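Local coordinates for glutamyl-tRNA(Gln) amidotransferase subunit C (Thermus thermophilus, PDB 3KFU), which forms the small GatC-type subunit of a multi-protein amidotransferase assembly, its N-terminal helices joined by a long linker to a small C-terminal part, at residues G[5-15]-G[27-38]. Sequence-based numbering, arbitrary orientation.
Sequences ELSPELLRKLE and EALLLQDLKRIL
L6 and L11 project as two bumps onto helix 27-38, and L31 reaches back against L11 and the L6 carbonyl, a worked example of leucines interlocking where a helix and its lead-in meet a second helix nearly square on. Over these segments the axes of helices 8-15 and 27-38 make an angle of 100° and approach to 10.7 Å. L6, in the extended lead-in to the first helix, drops one branch into the hollow bordered by L34, K35 and L38: its CD2 lies 3.5 Å from L34 CB and 3.9 Å from L38 CD1. L11 enters the next hollow along, where its CD1 is 3.7 Å from L31 CD1 and also rests on the backbone carbonyl of E27. With CG anti to the backbone N (chi1 -176°), L31 sends CD1 toward L11 and the L6 carbonyl, while CD2 meets the P8 ring at CG, 4.2 Å away.

Charged side chains border this apolar strip. K35 NZ forms a long salt bridge, 3.7 Å, to E5 OE1. Farther along, the carboxylates of E15 and E27 meet with their planes 81° apart; R12, of opposite charge, lies nearby, its NE 4.9 Å from E27 OE1.

L22, in the connection between helices 8-17 and 24-42, packs against E15, E27 and L30, while L30, D33, L34 and I37 of the longer helix pack on another protein chain.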
loop_
_atom_site.group_PDB
_atom_site.type_symbol
_atom_site.label_atom_id
_atom_site.label_comp_id
_atom_site.label_asym_id
_atom_site.label_seq_id
_atom_site.Cartn_x
_atom_site.Cartn_y
_atom_site.Cartn_z
ATOM N N GLU G 5 15.575 38.961 -19.826
ATOM C CA GLU G 5 15.238 37.621 -19.364
ATOM C C GLU G 5 15.552 37.458 -17.878
ATOM O O GLU G 5 16.218 36.506 -17.472
ATOM C CB GLU G 5 15.981 36.562 -20.187
ATOM C CG GLU G 5 17.500 36.565 -20.020
ATOM C CD GLU G 5 18.182 37.701 -20.759
ATOM O OE1 GLU G 5 17.542 38.303 -21.647
ATOM O OE2 GLU G 5 19.358 37.990 -20.451
ATOM N N LEU G 6 15.064 38.392 -17.069
ATOM C CA LEU G 6 15.344 38.374 -15.638
ATOM C C LEU G 6 14.102 38.706 -14.815
ATOM O O LEU G 6 13.654 39.853 -14.782
ATOM C CB LEU G 6 16.476 39.349 -15.312
ATOM C CG LEU G 6 16.926 39.420 -13.852
ATOM C CD1 LEU G 6 17.271 38.038 -13.328
ATOM C CD2 LEU G 6 18.107 40.365 -13.710
ATOM N N SER G 7 13.555 37.696 -14.147
ATOM C CA SER G 7 12.338 37.864 -13.360
ATOM C C SER G 7 12.646 38.291 -11.930
ATOM O O SER G 7 13.705 37.965 -11.395
ATOM C CB SER G 7 11.528 36.565 -13.348
ATOM O OG SER G 7 12.212 35.543 -12.644
ATOM N N PRO G 8 11.712 39.024 -11.306
ATOM C CA PRO G 8 11.839 39.451 -9.910
ATOM C C PRO G 8 12.104 38.261 -9.000
ATOM O O PRO G 8 12.681 38.421 -7.922
ATOM C CB PRO G 8 10.464 40.045 -9.604
ATOM C CG PRO G 8 9.966 40.518 -10.923
ATOM C CD PRO G 8 10.471 39.522 -11.924
ATOM N N GLU G 9 11.677 37.081 -9.437
ATOM C CA GLU G 9 11.898 35.852 -8.686
ATOM C C GLU G 9 13.377 35.489 -8.658
ATOM O O GLU G 9 13.910 35.095 -7.621
ATOM C CB GLU G 9 11.085 34.697 -9.280
ATOM C CG GLU G 9 9.598 34.743 -8.957
ATOM C CD GLU G 9 8.890 35.916 -9.604
ATOM O OE1 GLU G 9 9.387 36.421 -10.633
ATOM O OE2 GLU G 9 7.835 36.336 -9.083
ATOM N N LEU G 10 14.038 35.624 -9.803
ATOM C CA LEU G 10 15.458 35.314 -9.892
ATOM C C LEU G 10 16.263 36.231 -8.983
ATOM O O LEU G 10 17.135 35.773 -8.248
ATOM C CB LEU G 10 15.955 35.418 -11.334
ATOM C CG LEU G 10 16.728 34.193 -11.830
ATOM C CD1 LEU G 10 15.805 32.984 -11.908
ATOM C CD2 LEU G 10 17.381 34.461 -13.176
ATOM N N LEU G 11 15.969 37.526 -9.035
ATOM C CA LEU G 11 16.599 38.480 -8.131
ATOM C C LEU G 11 16.507 37.977 -6.696
ATOM O O LEU G 11 17.511 37.907 -5.987
ATOM C CB LEU G 11 15.934 39.850 -8.237
ATOM C CG LEU G 11 16.803 40.966 -8.810
ATOM C CD1 LEU G 11 16.131 42.313 -8.608
ATOM C CD2 LEU G 11 18.173 40.948 -8.159
ATOM N N ARG G 12 15.294 37.630 -6.273
ATOM C CA ARG G 12 15.085 37.072 -4.944
ATOM C C ARG G 12 15.984 35.859 -4.730
ATOM O O ARG G 12 16.638 35.734 -3.696
ATOM C CB ARG G 12 13.619 36.685 -4.738
ATOM C CG ARG G 12 12.697 37.847 -4.403
ATOM C CD ARG G 12 11.317 37.337 -4.007
ATOM N NE ARG G 12 10.483 38.384 -3.424
ATOM C CZ ARG G 12 9.317 38.163 -2.825
ATOM N NH1 ARG G 12 8.843 36.928 -2.723
ATOM N NH2 ARG G 12 8.624 39.176 -2.322
ATOM N N LYS G 13 16.015 34.969 -5.716
ATOM C CA LYS G 13 16.849 33.780 -5.638
ATOM C C LYS G 13 18.320 34.165 -5.522
ATOM O O LYS G 13 19.058 33.607 -4.707
ATOM C CB LYS G 13 16.636 32.900 -6.869
ATOM C CG LYS G 13 17.360 31.565 -6.810
ATOM C CD LYS G 13 17.126 30.749 -8.073
ATOM C CE LYS G 13 17.726 29.353 -7.958
ATOM N NZ LYS G 13 17.047 28.527 -6.918
ATOM N N LEU G 14 18.740 35.123 -6.340
ATOM C CA LEU G 14 20.122 35.576 -6.334
ATOM C C LEU G 14 20.487 36.233 -5.011
ATOM O O LEU G 14 21.489 35.879 -4.389
ATOM C CB LEU G 14 20.380 36.538 -7.493
ATOM C CG LEU G 14 20.266 35.929 -8.891
ATOM C CD1 LEU G 14 20.510 36.988 -9.955
ATOM C CD2 LEU G 14 21.229 34.763 -9.059
ATOM N N GLU G 15 19.673 37.189 -4.578
ATOM C CA GLU G 15 19.942 37.869 -3.317
ATOM C C GLU G 15 19.947 36.871 -2.163
ATOM O O GLU G 15 20.592 37.092 -1.140
ATOM C CB GLU G 15 18.948 39.008 -3.074
ATOM C CG GLU G 15 17.519 38.570 -2.852
ATOM C CD GLU G 15 16.550 39.733 -2.915
ATOM O OE1 GLU G 15 15.765 39.915 -1.958
ATOM O OE2 GLU G 15 16.575 40.468 -3.927
ATOM N N GLU G 27 15.638 46.911 -4.761
ATOM C CA GLU G 27 15.227 45.784 -5.593
ATOM C C GLU G 27 14.706 46.257 -6.944
ATOM O O GLU G 27 15.095 45.733 -7.984
ATOM C CB GLU G 27 14.156 44.938 -4.897
ATOM C CG GLU G 27 14.676 44.015 -3.808
ATOM C CD GLU G 27 13.797 42.791 -3.621
ATOM O OE1 GLU G 27 13.288 42.267 -4.634
ATOM O OE2 GLU G 27 13.614 42.353 -2.464
ATOM N N ALA G 28 13.817 47.246 -6.921
ATOM C CA ALA G 28 13.244 47.782 -8.150
ATOM C C ALA G 28 14.324 48.454 -8.987
ATOM O O ALA G 28 14.297 48.404 -10.218
ATOM C CB ALA G 28 12.127 48.760 -7.832
ATOM N N LEU G 29 15.279 49.079 -8.307
ATOM C CA LEU G 29 16.380 49.757 -8.977
ATOM C C LEU G 29 17.342 48.756 -9.611
ATOM O O LEU G 29 17.562 48.771 -10.820
ATOM C CB LEU G 29 17.126 50.651 -7.987
ATOM C CG LEU G 29 18.318 51.423 -8.549
ATOM C CD1 LEU G 29 17.883 52.300 -9.710
ATOM C CD2 LEU G 29 18.975 52.253 -7.457
ATOM N N LEU G 30 17.911 47.889 -8.783
ATOM C CA LEU G 30 18.838 46.862 -9.237
ATOM C C LEU G 30 18.225 45.962 -10.309
ATOM O O LEU G 30 18.933 45.411 -11.149
ATOM C CB LEU G 30 19.286 46.026 -8.041
ATOM C CG LEU G 30 20.731 46.209 -7.563
ATOM C CD1 LEU G 30 21.398 47.525 -7.953
ATOM C CD2 LEU G 30 20.992 45.793 -6.112
ATOM N N LEU G 31 16.906 45.818 -10.274
ATOM C CA LEU G 31 16.198 44.988 -11.240
ATOM C C LEU G 31 16.403 45.522 -12.650
ATOM O O LEU G 31 16.532 44.756 -13.605
ATOM C CB LEU G 31 14.705 44.940 -10.905
ATOM C CG LEU G 31 13.812 44.033 -11.751
ATOM C CD1 LEU G 31 14.401 42.636 -11.851
ATOM C CD2 LEU G 31 12.408 43.985 -11.171
ATOM N N GLN G 32 16.435 46.844 -12.771
ATOM C CA GLN G 32 16.626 47.491 -14.062
ATOM C C GLN G 32 18.086 47.423 -14.490
ATOM O O GLN G 32 18.386 47.155 -15.652
ATOM C CB GLN G 32 16.158 48.949 -14.009
ATOM C CG GLN G 32 14.702 49.120 -13.599
ATOM C CD GLN G 32 13.745 48.391 -14.524
ATOM O OE1 GLN G 32 13.894 48.432 -15.746
ATOM N NE2 GLN G 32 12.759 47.711 -13.944
ATOM N N ASP G 33 18.989 47.663 -13.544
ATOM C CA ASP G 33 20.419 47.620 -13.829
ATOM C C ASP G 33 20.847 46.236 -14.306
ATOM O O ASP G 33 21.404 46.092 -15.395
ATOM C CB ASP G 33 21.232 48.032 -12.598
ATOM C CG ASP G 33 21.076 49.504 -12.261
ATOM O OD1 ASP G 33 20.669 50.282 -13.151
ATOM O OD2 ASP G 33 21.372 49.885 -11.108
ATOM N N LEU G 34 20.580 45.224 -13.486
ATOM C CA LEU G 34 20.914 43.840 -13.813
ATOM C C LEU G 34 20.442 43.432 -15.208
ATOM O O LEU G 34 21.154 42.742 -15.935
ATOM C CB LEU G 34 20.337 42.889 -12.764
ATOM C CG LEU G 34 21.193 42.635 -11.522
ATOM C CD1 LEU G 34 22.302 41.647 -11.835
ATOM C CD2 LEU G 34 21.763 43.934 -10.967
ATOM N N LYS G 35 19.237 43.855 -15.573
ATOM C CA LYS G 35 18.699 43.567 -16.898
ATOM C C LYS G 35 19.642 44.071 -17.982
ATOM O O LYS G 35 20.126 43.296 -18.805
ATOM C CB LYS G 35 17.317 44.201 -17.067
ATOM C CG LYS G 35 16.807 44.231 -18.501
ATOM C CD LYS G 35 16.612 42.833 -19.067
ATOM C CE LYS G 35 16.069 42.893 -20.487
ATOM N NZ LYS G 35 15.909 41.541 -21.088
ATOM N N ARG G 36 19.903 45.376 -17.970
ATOM C CA ARG G 36 20.781 45.996 -18.957
ATOM C C ARG G 36 22.159 45.341 -18.996
ATOM O O ARG G 36 22.696 45.070 -20.068
ATOM C CB ARG G 36 20.921 47.496 -18.687
ATOM C CG ARG G 36 19.790 48.345 -19.259
ATOM C CD ARG G 36 20.009 49.824 -18.978
ATOM N NE ARG G 36 19.818 50.142 -17.566
ATOM C CZ ARG G 36 19.963 51.357 -17.047
ATOM N NH1 ARG G 36 20.306 52.375 -17.825
ATOM N NH2 ARG G 36 19.766 51.554 -15.750
ATOM N N ILE G 37 22.725 45.090 -17.823
ATOM C CA ILE G 37 24.045 44.481 -17.724
ATOM C C ILE G 37 24.065 43.066 -18.302
ATOM O O ILE G 37 24.944 42.725 -19.089
ATOM C CB ILE G 37 24.537 44.454 -16.268
ATOM C CG1 ILE G 37 24.703 45.879 -15.742
ATOM C CG2 ILE G 37 25.844 43.694 -16.160
ATOM C CD1 ILE G 37 25.203 45.953 -14.315
ATOM N N LEU G 38 23.092 42.248 -17.915
ATOM C CA LEU G 38 23.025 40.872 -18.397
ATOM C C LEU G 38 22.772 40.802 -19.899
ATOM O O LEU G 38 23.049 39.787 -20.535
ATOM C CB LEU G 38 21.957 40.080 -17.642
ATOM C CG LEU G 38 22.262 39.834 -16.164
ATOM C CD1 LEU G 38 21.216 38.923 -15.543
ATOM C CD2 LEU G 38 23.646 39.240 -16.006
#